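Local coordinates for protein teichoic acid D-alanine hydrolase (Staphylococcus aureus, PDB 5ZH8) that hydrolyses the D-alanyl esters of wall teichoic acid and lipoteichoic acid, and affects cell wall structure and methicillin resistance, at residues T118-F123 against L245-F250; S91-E96 against T291-G296. One frame throughout, in Å; residues are numbered along the deposited sequence.

Contact 1 of 2, residues T118-F123 against L245-F250; sequences TPNTMF and LQHTAF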
ATOM      1  N   THR A 118      -0.485  22.121   6.659  1.00 53.43           N
ATOM      2  CA  THR A 118       0.119  23.041   7.611  1.00 54.04           C
ATOM      3  C   THR A 118       0.376  22.281   8.902  1.00 52.27           C
ATOM      4  O   THR A 118      -0.000  21.111   9.009  1.00 50.74           O
ATOM      5  CB  THR A 118      -0.819  24.225   7.883  1.00 56.52           C
ATOM      6  OG1 THR A 118      -2.019  23.754   8.497  1.00 56.38           O
ATOM      7  CG2 THR A 118      -1.179  24.921   6.590  1.00 58.67           C
ATOM      8  N   PRO A 119       1.028  22.927   9.885  1.00 52.82           N
ATOM      9  CA  PRO A 119       1.148  22.285  11.199  1.00 51.35           C
ATOM     10  C   PRO A 119      -0.203  22.003  11.865  1.00 51.53           C
ATOM     11  O   PRO A 119      -0.298  21.121  12.713  1.00 50.04           O
ATOM     12  CB  PRO A 119       1.957  23.300  12.012  1.00 52.57           C
ATOM     13  CG  PRO A 119       2.788  24.009  10.994  1.00 53.71           C
ATOM     14  CD  PRO A 119       1.900  24.113   9.777  1.00 54.50           C
ATOM     15  N   ASN A 120      -1.236  22.742  11.470  1.00 53.81           N
ATOM     16  CA  ASN A 120      -2.596  22.515  11.968  1.00 54.59           C
ATOM     17  C   ASN A 120      -3.282  21.273  11.393  1.00 53.49           C
ATOM     18  O   ASN A 120      -4.245  20.780  11.981  1.00 53.75           O
ATOM     19  CB  ASN A 120      -3.473  23.742  11.719  1.00 57.54           C
ATOM     20  CG  ASN A 120      -3.542  24.649  12.919  1.00 59.12           C
ATOM     21  OD1 ASN A 120      -2.892  25.695  12.962  1.00 60.60           O
ATOM     22  ND2 ASN A 120      -4.313  24.235  13.926  1.00 59.11           N
ATOM     23  N   THR A 121      -2.797  20.779  10.257  1.00 52.73           N
ATOM     24  CA  THR A 121      -3.367  19.592   9.632  1.00 51.93           C
ATOM     25  C   THR A 121      -3.306  18.377  10.557  1.00 50.12           C
ATOM     26  O   THR A 121      -2.240  18.035  11.092  1.00 48.72           O
ATOM     27  CB  THR A 121      -2.634  19.233   8.334  1.00 51.52           C
ATOM     28  OG1 THR A 121      -2.610  20.370   7.466  1.00 53.73           O
ATOM     29  CG2 THR A 121      -3.325  18.076   7.633  1.00 51.23           C
ATOM     30  N   MET A 122      -4.457  17.733  10.725  1.00 50.45           N
ATOM     31  CA  MET A 122      -4.592  16.546  11.561  1.00 48.94           C
ATOM     32  C   MET A 122      -4.761  15.327  10.664  1.00 48.33           C
ATOM     33  O   MET A 122      -5.593  15.330   9.758  1.00 49.59           O
ATOM     34  CB  MET A 122      -5.804  16.691  12.486  1.00 49.87           C
ATOM     35  CG  MET A 122      -5.692  17.866  13.437  1.00 50.80           C
ATOM     36  SD  MET A 122      -7.255  18.436  14.115  1.00 53.28           S
ATOM     37  CE  MET A 122      -7.644  17.143  15.292  1.00 51.77           C
ATOM     38  N   PHE A 123      -3.972  14.291  10.925  1.00 46.73           N
ATOM     39  CA  PHE A 123      -3.956  13.093  10.093  1.00 46.49           C
ATOM     40  C   PHE A 123      -4.572  11.913  10.815  1.00 46.36           C
ATOM     41  O   PHE A 123      -4.431  11.780  12.021  1.00 45.63           O
ATOM     42  CB  PHE A 123      -2.519  12.742   9.701  1.00 45.04           C
ATOM     43  CG  PHE A 123      -1.851  13.796   8.876  1.00 45.37           C
ATOM     44  CD1 PHE A 123      -1.310  14.919   9.479  1.00 45.36           C
ATOM     45  CD2 PHE A 123      -1.774  13.674   7.502  1.00 45.95           C
ATOM     46  CE1 PHE A 123      -0.700  15.898   8.725  1.00 46.33           C
ATOM     47  CE2 PHE A 123      -1.166  14.653   6.744  1.00 46.72           C
ATOM     48  CZ  PHE A 123      -0.626  15.767   7.354  1.00 46.84           C
ATOM     49  N   LEU A 245      -3.770  18.117  24.805  1.00 53.71           N
ATOM     50  CA  LEU A 245      -3.795  17.754  23.398  1.00 52.68           C
ATOM     51  C   LEU A 245      -5.019  18.401  22.763  1.00 54.06           C
ATOM     52  O   LEU A 245      -6.108  17.823  22.746  1.00 53.85           O
ATOM     53  CB  LEU A 245      -3.839  16.234  23.239  1.00 50.95           C
ATOM     54  CG  LEU A 245      -2.724  15.448  23.913  1.00 49.47           C
ATOM     55  CD1 LEU A 245      -2.818  14.001  23.458  1.00 47.95           C
ATOM     56  CD2 LEU A 245      -1.359  16.012  23.574  1.00 49.19           C
ATOM     57  N   GLN A 246      -4.820  19.611  22.247  1.00 55.49           N
ATOM     58  CA  GLN A 246      -5.913  20.454  21.765  1.00 57.40           C
ATOM     59  C   GLN A 246      -6.010  20.486  20.245  1.00 57.13           C
ATOM     60  O   GLN A 246      -6.848  21.201  19.687  1.00 59.07           O
ATOM     61  CB  GLN A 246      -5.728  21.872  22.303  1.00 59.70           C
ATOM     62  CG  GLN A 246      -5.730  21.926  23.822  1.00 60.49           C
ATOM     63  CD  GLN A 246      -5.489  23.313  24.360  1.00 63.21           C
ATOM     64  OE1 GLN A 246      -4.584  24.012  23.919  1.00 63.95           O
ATOM     65  NE2 GLN A 246      -6.298  23.716  25.325  1.00 65.38           N
ATOM     66  N   HIS A 247      -5.142  19.723  19.580  1.00 55.07           N
ATOM     67  CA  HIS A 247      -5.152  19.590  18.123  1.00 54.53           C
ATOM     68  C   HIS A 247      -5.229  18.106  17.748  1.00 52.58           C
ATOM     69  O   HIS A 247      -4.625  17.647  16.783  1.00 51.54           O
ATOM     70  CB  HIS A 247      -3.917  20.269  17.537  1.00 54.25           C
ATOM     71  CG  HIS A 247      -3.892  21.751  17.762  1.00 56.42           C
ATOM     72  ND1 HIS A 247      -3.565  22.317  18.976  1.00 56.99           N
ATOM     73  CD2 HIS A 247      -4.171  22.782  16.930  1.00 58.27           C
ATOM     74  CE1 HIS A 247      -3.635  23.633  18.879  1.00 59.37           C
ATOM     75  NE2 HIS A 247      -3.998  23.941  17.647  1.00 60.15           N
ATOM     76  N   THR A 248      -5.996  17.375  18.550  1.00 52.38           N
ATOM     77  CA  THR A 248      -6.225  15.953  18.389  1.00 51.16           C
ATOM     78  C   THR A 248      -7.718  15.723  18.552  1.00 52.85           C
ATOM     79  O   THR A 248      -8.330  16.243  19.492  1.00 54.53           O
ATOM     80  CB  THR A 248      -5.492  15.162  19.480  1.00 49.90           C
ATOM     81  OG1 THR A 248      -4.077  15.327  19.326  1.00 48.86           O
ATOM     82  CG2 THR A 248      -5.855  13.678  19.430  1.00 48.82           C
ATOM     83  N   ALA A 249      -8.312  14.950  17.650  1.00 52.87           N
ATOM     84  CA  ALA A 249      -9.762  14.809  17.642  1.00 54.42           C
ATOM     85  C   ALA A 249     -10.237  13.508  17.023  1.00 53.96           C
ATOM     86  O   ALA A 249      -9.547  12.894  16.212  1.00 52.63           O
ATOM     87  CB  ALA A 249     -10.403  15.994  16.931  1.00 56.60           C
ATOM     88  N   PHE A 250     -11.426  13.090  17.439  1.00 55.21           N
ATOM     89  CA  PHE A 250     -12.119  11.977  16.812  1.00 55.40           C
ATOM     90  C   PHE A 250     -12.690  12.462  15.487  1.00 56.94           C
ATOM     91  O   PHE A 250     -13.004  13.636  15.332  1.00 58.27           O
ATOM     92  CB  PHE A 250     -13.225  11.432  17.728  1.00 56.59           C
ATOM     93  CG  PHE A 250     -12.706  10.670  18.917  1.00 54.73           C
ATOM     94  CD1 PHE A 250     -12.386   9.327  18.806  1.00 53.72           C
ATOM     95  CD2 PHE A 250     -12.530  11.296  20.139  1.00 54.53           C
ATOM     96  CE1 PHE A 250     -11.902   8.616  19.890  1.00 52.50           C
ATOM     97  CE2 PHE A 250     -12.048  10.594  21.232  1.00 53.43           C
ATOM     98  CZ  PHE A 250     -11.731   9.250  21.107  1.00 52.32           C
TER
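The side-chain amide of N120 meets the imidazole of H247 at its edge: ND2 lies near the plane of the ring, 3.3 Å from CD2. The planes are 52° apart, an oblique meeting, and no hydrogen bond joins the two groups. A common acceptor explains the meeting, because N120 ND2 and H247 NE2 both donate to the carbonyl oxygen of S63. With N120 OD1 taking the amide N-H of L65, these polar side chains tie both segments to the chain around S63 and L65.

The apolar half belongs to M122, a long flexible chain suited to spanning the distance between the two backbones. Its CG stays beside the backbone N (chi1 -61°), and a bend at chi3 (74°) brings the terminal methyl to the other segment. There CE lies 3.3 Å from A249 N and 3.4 Å from H247 O, and also meets A249 CB; the small methyl of A249 suits a place beside a bulky methionine end.

Strands 123-124 and 248-250 are the outer members of a small antiparallel sheet, separated by strand 288-290. M122 also touches Y289 of this middle strand, while F256 packs on both M122 and A249. Helix 231-240 touches T248 and F250.

Contact 2 of 2, residues S91-E96 against T291-G296; sequences SVAIYE and TPTDMG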
ATOM      1  N   SER A  91       3.131  15.959   6.731  1.00 45.79           N
ATOM      2  CA  SER A  91       3.647  16.859   7.767  1.00 46.10           C
ATOM      3  C   SER A  91       4.651  16.178   8.676  1.00 44.94           C
ATOM      4  O   SER A  91       4.566  14.976   8.929  1.00 44.23           O
ATOM      5  CB  SER A  91       2.504  17.387   8.631  1.00 46.91           C
ATOM      6  OG  SER A  91       2.991  18.224   9.672  1.00 47.51           O
ATOM      7  N   VAL A  92       5.586  16.970   9.191  1.00 45.28           N
ATOM      8  CA  VAL A  92       6.621  16.473  10.084  1.00 44.19           C
ATOM      9  C   VAL A  92       6.610  17.273  11.377  1.00 44.80           C
ATOM     10  O   VAL A  92       6.265  18.456  11.388  1.00 46.07           O
ATOM     11  CB  VAL A  92       8.024  16.539   9.428  1.00 44.26           C
ATOM     12  CG1 VAL A  92       8.483  17.982   9.232  1.00 45.82           C
ATOM     13  CG2 VAL A  92       9.033  15.749  10.247  1.00 43.21           C
ATOM     14  N   ALA A  93       6.965  16.604  12.465  1.00 44.15           N
ATOM     15  CA  ALA A  93       7.210  17.258  13.742  1.00 45.07           C
ATOM     16  C   ALA A  93       8.351  16.530  14.447  1.00 44.76           C
ATOM     17  O   ALA A  93       8.349  15.301  14.539  1.00 43.27           O
ATOM     18  CB  ALA A  93       5.957  17.244  14.601  1.00 44.90           C
ATOM     19  N   ILE A  94       9.325  17.294  14.927  1.00 46.34           N
ATOM     20  CA  ILE A  94      10.487  16.727  15.596  1.00 46.60           C
ATOM     21  C   ILE A  94      10.739  17.462  16.907  1.00 47.82           C
ATOM     22  O   ILE A  94      10.864  18.688  16.931  1.00 49.26           O
ATOM     23  CB  ILE A  94      11.748  16.800  14.710  1.00 47.41           C
ATOM     24  CG1 ILE A  94      11.495  16.080  13.378  1.00 46.55           C
ATOM     25  CG2 ILE A  94      12.941  16.197  15.445  1.00 47.64           C
ATOM     26  CD1 ILE A  94      12.645  16.132  12.399  1.00 47.26           C
ATOM     27  N   TYR A  95      10.792  16.699  17.993  1.00 47.45           N
ATOM     28  CA  TYR A  95      11.102  17.229  19.318  1.00 48.85           C
ATOM     29  C   TYR A  95      12.518  16.825  19.704  1.00 49.86           C
ATOM     30  O   TYR A  95      12.912  15.669  19.520  1.00 49.10           O
ATOM     31  CB  TYR A  95      10.125  16.690  20.363  1.00 48.03           C
ATOM     32  CG  TYR A  95       8.765  17.324  20.309  1.00 48.15           C
ATOM     33  CD1 TYR A  95       7.872  17.004  19.295  1.00 47.28           C
ATOM     34  CD2 TYR A  95       8.360  18.238  21.280  1.00 49.67           C
ATOM     35  CE1 TYR A  95       6.613  17.589  19.235  1.00 47.68           C
ATOM     36  CE2 TYR A  95       7.104  18.824  21.232  1.00 49.99           C
ATOM     37  CZ  TYR A  95       6.232  18.490  20.210  1.00 48.93           C
ATOM     38  OH  TYR A  95       4.986  19.057  20.139  1.00 49.37           O
ATOM     39  N   GLU A  96      13.275  17.775  20.241  1.00 51.88           N
ATOM     40  CA  GLU A  96      14.628  17.514  20.711  1.00 53.10           C
ATOM     41  C   GLU A  96      14.727  17.888  22.190  1.00 54.48           C
ATOM     42  O   GLU A  96      14.489  19.039  22.568  1.00 56.20           O
ATOM     43  CB  GLU A  96      15.626  18.317  19.889  1.00 54.86           C
ATOM     44  CG  GLU A  96      17.069  17.902  20.071  1.00 56.02           C
ATOM     45  CD  GLU A  96      18.018  18.728  19.223  1.00 57.90           C
ATOM     46  OE1 GLU A  96      17.576  19.301  18.207  1.00 57.49           O
ATOM     47  OE2 GLU A  96      19.217  18.802  19.567  1.00 60.00           O
ATOM     48  N   THR A 291      -2.501  16.220  14.909  1.00 48.79           N
ATOM     49  CA  THR A 291      -1.349  16.933  14.376  1.00 48.92           C
ATOM     50  C   THR A 291      -0.108  16.206  14.870  1.00 47.35           C
ATOM     51  O   THR A 291      -0.092  15.719  15.998  1.00 46.73           O
ATOM     52  CB  THR A 291      -1.284  18.402  14.844  1.00 50.53           C
ATOM     53  OG1 THR A 291      -1.285  18.464  16.270  1.00 50.10           O
ATOM     54  CG2 THR A 291      -2.465  19.194  14.317  1.00 52.52           C
ATOM     55  N   PRO A 292       0.932  16.109  14.027  1.00 47.18           N
ATOM     56  CA  PRO A 292       2.221  15.551  14.469  1.00 46.20           C
ATOM     57  C   PRO A 292       2.764  16.175  15.761  1.00 46.81           C
ATOM     58  O   PRO A 292       3.347  15.472  16.578  1.00 46.02           O
ATOM     59  CB  PRO A 292       3.152  15.859  13.292  1.00 46.31           C
ATOM     60  CG  PRO A 292       2.251  15.850  12.108  1.00 46.91           C
ATOM     61  CD  PRO A 292       0.919  16.377  12.576  1.00 47.71           C
ATOM     62  N   THR A 293       2.553  17.477  15.947  1.00 48.78           N
ATOM     63  CA  THR A 293       3.015  18.170  17.149  1.00 50.05           C
ATOM     64  C   THR A 293       2.388  17.587  18.415  1.00 49.96           C
ATOM     65  O   THR A 293       3.090  17.358  19.397  1.00 49.78           O
ATOM     66  CB  THR A 293       2.729  19.683  17.094  1.00 52.18           C
ATOM     67  OG1 THR A 293       1.326  19.900  16.917  1.00 53.49           O
ATOM     68  CG2 THR A 293       3.484  20.340  15.960  1.00 52.89           C
ATOM     69  N   ASP A 294       1.077  17.349  18.381  1.00 50.53           N
ATOM     70  CA  ASP A 294       0.359  16.753  19.516  1.00 50.41           C
ATOM     71  C   ASP A 294       0.863  15.358  19.860  1.00 49.22           C
ATOM     72  O   ASP A 294       0.939  14.998  21.040  1.00 49.26           O
ATOM     73  CB  ASP A 294      -1.148  16.690  19.251  1.00 51.04           C
ATOM     74  CG  ASP A 294      -1.912  17.848  19.883  1.00 53.21           C
ATOM     75  OD1 ASP A 294      -1.332  18.943  20.061  1.00 54.29           O
ATOM     76  OD2 ASP A 294      -3.107  17.655  20.207  1.00 53.98           O
ATOM     77  N   MET A 295       1.203  14.573  18.839  1.00 48.45           N
ATOM     78  CA  MET A 295       1.739  13.231  19.067  1.00 47.51           C
ATOM     79  C   MET A 295       3.079  13.285  19.791  1.00 47.77           C
ATOM     80  O   MET A 295       3.331  12.493  20.690  1.00 47.57           O
ATOM     81  CB  MET A 295       1.892  12.475  17.747  1.00 46.78           C
ATOM     82  CG  MET A 295       2.478  11.071  17.883  1.00 45.83           C
ATOM     83  SD  MET A 295       1.745   9.978  19.123  1.00 45.40           S
ATOM     84  CE  MET A 295       0.601   9.037  18.121  1.00 45.33           C
ATOM     85  N   GLY A 296       3.942  14.210  19.386  1.00 48.63           N
ATOM     86  CA  GLY A 296       5.205  14.426  20.081  1.00 49.00           C
ATOM     87  C   GLY A 296       4.969  14.954  21.485  1.00 49.88           C
ATOM     88  O   GLY A 296       5.624  14.529  22.437  1.00 50.14           O
TER
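A93 and P292 make the tight centre of the contact, with CB of A93 3.4 Å from CB of P292. A small residue on the strand lets the first turn of the helix come in, and the short axes approach to 7.5 Å, running nearly the same way at 28°. Proline suits this position: amide N-H groups in a helix's first turn have no carbonyl partner within the helix, so a residue lacking one costs nothing there, and its ring offers a compact apolar surface. Its CG also meets S91 OG at 3.5 Å, a hydroxyl that bonds weakly to K104 O.

Further along, Y95 lies against the backbone of G296, whose carbonyl carbon sits 3.8 Å above one ring face, offset toward the rim. Glycine has no side chain to hold the tyrosine off. With CG beside the backbone N (chi1 -75°), the ring extends to the helix, where OH donates to T293 O at 2.7 Å. The donor stands 34° out of the carbonyl plane.

The contact with 291-296 fades at E96, which is partly exposed and instead forms a salt bridge with K75 and a hydrogen bond with Y76 OH. V92 and I94 point away from 291-296 and pack on helix 74-85. A central antiparallel sheet layered between helices in this way is typical of the serine beta-lactamase and penicillin-binding-protein fold.

How the contacts relate
Both contacts are buried, but they involve different sheets. Contact 2 joins the main sheet to helix 292-303, whereas contact 1 links a loop to an edge strand of the small sheet and the residues leading into it; the middle strand of that sheet, 288-290, leads almost directly into the helix. Contact 2 combines apolar packing with a direct hydrogen bond; contact 1 has none between its segments, its polar groups relying on outside loop partners. D294, whose CB points away from strand 91-96, connects the two: its OD2 lies 2.7 Å from T248 OG1 and 3.0 Å from H247 N, both probable hydrogen bonds. T291, the N-cap residue, adds a weak bond from OG1 to H247 O.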